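Local coordinates for uncharacterized HDOD domain protein (Geobacter sulfurreducens, PDB 3HC1), which is of unknown function but carries an iron-binding HDOD domain and is probably a metal-dependent phosphohydrolase, at residues Arg272-Gly275 / Gly276-Phe279. Numbering follows the deposited sequence.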
ATOM      1  N   ARG A 272      -2.785 -21.241  -5.599  1.00 25.22           N
ATOM      2  CA  ARG A 272      -4.104 -21.778  -5.282  1.00 27.59           C
ATOM      3  C   ARG A 272      -5.212 -20.803  -5.774  1.00 26.04           C
ATOM      4  O   ARG A 272      -6.294 -21.260  -6.147  1.00 24.90           O
ATOM      5  CB  ARG A 272      -4.241 -22.088  -3.787  1.00 27.89           C
ATOM      6  CG  ARG A 272      -4.866 -20.966  -2.980  1.00 36.13           C
ATOM      7  CD  ARG A 272      -4.801 -21.162  -1.472  1.00 34.67           C
ATOM      8  NE  ARG A 272      -5.391 -20.003  -0.755  1.00 25.79           N
ATOM      9  CZ  ARG A 272      -5.167 -19.719   0.536  1.00 29.79           C
ATOM     10  NH1 ARG A 272      -4.341 -20.468   1.260  1.00 29.61           N
ATOM     11  NH2 ARG A 272      -5.760 -18.656   1.125  1.00 28.18           N
ATOM     12  N   SER A 273      -4.945 -19.490  -5.784  1.00 22.44           N
ATOM     13  CA  SER A 273      -5.938 -18.482  -6.198  1.00 25.14           C
ATOM     14  C   SER A 273      -6.062 -18.361  -7.737  1.00 27.13           C
ATOM     15  O   SER A 273      -7.120 -18.022  -8.262  1.00 24.66           O
ATOM     16  CB  SER A 273      -5.612 -17.088  -5.604  1.00 22.99           C
ATOM     17  OG  SER A 273      -5.409 -17.104  -4.187  1.00 25.05           O
ATOM     18  N   LEU A 274      -4.960 -18.596  -8.434  1.00 30.06           N
ATOM     19  CA  LEU A 274      -4.855 -18.427  -9.877  1.00 30.73           C
ATOM     20  C   LEU A 274      -4.449 -19.781 -10.455  1.00 32.63           C
ATOM     21  O   LEU A 274      -3.276 -20.014 -10.741  1.00 31.34           O
ATOM     22  CB  LEU A 274      -3.800 -17.352 -10.203  1.00 31.31           C
ATOM     23  CG  LEU A 274      -4.004 -15.969  -9.546  1.00 36.46           C
ATOM     24  CD1 LEU A 274      -2.833 -14.983  -9.848  1.00 28.64           C
ATOM     25  CD2 LEU A 274      -5.367 -15.367  -9.954  1.00 38.44           C
ATOM     26  N   GLY A 275      -5.434 -20.666 -10.623  1.00 34.00           N
ATOM     27  CA  GLY A 275      -5.201 -22.056 -11.062  1.00 36.34           C
ATOM     28  C   GLY A 275      -4.351 -22.224 -12.327  1.00 37.17           C
ATOM     29  O   GLY A 275      -3.558 -23.181 -12.435  1.00 37.97           O
ATOM     30  N   GLY A 276      -4.510 -21.298 -13.277  1.00 35.90           N
ATOM     31  CA  GLY A 276      -3.765 -21.333 -14.546  1.00 36.32           C
ATOM     32  C   GLY A 276      -2.413 -20.609 -14.570  1.00 36.89           C
ATOM     33  O   GLY A 276      -1.653 -20.769 -15.525  1.00 34.89           O
ATOM     34  N   SER A 277      -2.097 -19.830 -13.535  1.00 36.80           N
ATOM     35  CA  SER A 277      -0.866 -19.011 -13.554  1.00 39.46           C
ATOM     36  C   SER A 277       0.427 -19.821 -13.388  1.00 38.96           C
ATOM     37  O   SER A 277       0.587 -20.636 -12.456  1.00 38.70           O
ATOM     38  CB  SER A 277      -0.910 -17.871 -12.530  1.00 39.90           C
ATOM     39  OG  SER A 277      -0.654 -18.327 -11.221  1.00 46.91           O
ATOM     40  N   ASP A 278       1.333 -19.595 -14.330  1.00 38.50           N
ATOM     41  CA  ASP A 278       2.633 -20.254 -14.365  1.00 38.62           C
ATOM     42  C   ASP A 278       3.694 -19.183 -14.202  1.00 33.57           C
ATOM     43  O   ASP A 278       3.803 -18.264 -15.028  1.00 33.35           O
ATOM     44  CB  ASP A 278       2.826 -20.988 -15.694  1.00 40.22           C
ATOM     45  CG  ASP A 278       1.919 -22.196 -15.827  1.00 50.09           C
ATOM     46  OD1 ASP A 278       0.918 -22.305 -15.075  1.00 62.34           O
ATOM     47  OD2 ASP A 278       2.209 -23.048 -16.693  1.00 60.94           O
ATOM     48  N   PHE A 279       4.445 -19.279 -13.118  1.00 28.98           N
ATOM     49  CA  PHE A 279       5.502 -18.326 -12.833  1.00 23.86           C
ATOM     50  C   PHE A 279       6.616 -19.020 -12.072  1.00 21.88           C
ATOM     51  O   PHE A 279       6.413 -20.100 -11.487  1.00 19.66           O
ATOM     52  CB  PHE A 279       4.969 -17.121 -12.039  1.00 22.69           C
ATOM     53  CG  PHE A 279       4.391 -17.472 -10.694  1.00 19.27           C
ATOM     54  CD1 PHE A 279       5.202 -17.565  -9.577  1.00 21.65           C
ATOM     55  CD2 PHE A 279       3.031 -17.668 -10.543  1.00 27.79           C
ATOM     56  CE1 PHE A 279       4.675 -17.865  -8.332  1.00 22.05           C
ATOM     57  CE2 PHE A 279       2.491 -17.948  -9.296  1.00 21.34           C
ATOM     58  CZ  PHE A 279       3.302 -18.048  -8.196  1.00 27.61           C
TER
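L274 and S277 are the two ends of a type I beta turn, with G275 and G276 at its corners, and the turn follows directly on helix 266-273. The backbone closes it: S277 N donates to L274 O over 3.0 Å, the N-H running fairly straight (158°) but reaching the oxygen from above the carbonyl plane. The S277 side chain starts with S277 CB 3.7 Å from L274 CB, so the two side chains are in contact from the outset. Next comes S277 OG, placed between the backbone N and the carbonyl carbon (chi1 78°), a rotation that swings it back across the open end of the turn, to 3.4 Å from L274 CB. There the hydroxyl gives a second hydrogen bond to L274 O, this one lying in the carbonyl plane on a lone pair; OG also lies in plane at the edge of the F279 ring. With an alanine at this position the backbone bond would probably remain, but the in-plane lone pair of L274 O would lose its hydroxyl donor. The L274 side chain touches F139 in a loop and M233 of helix 229-243. The turn is a surface link between helices 266-273 and 281-302, away from the two iron ions. Two donors thus converge on one oxygen, S277 OG standing 3.2 Å from L274 O.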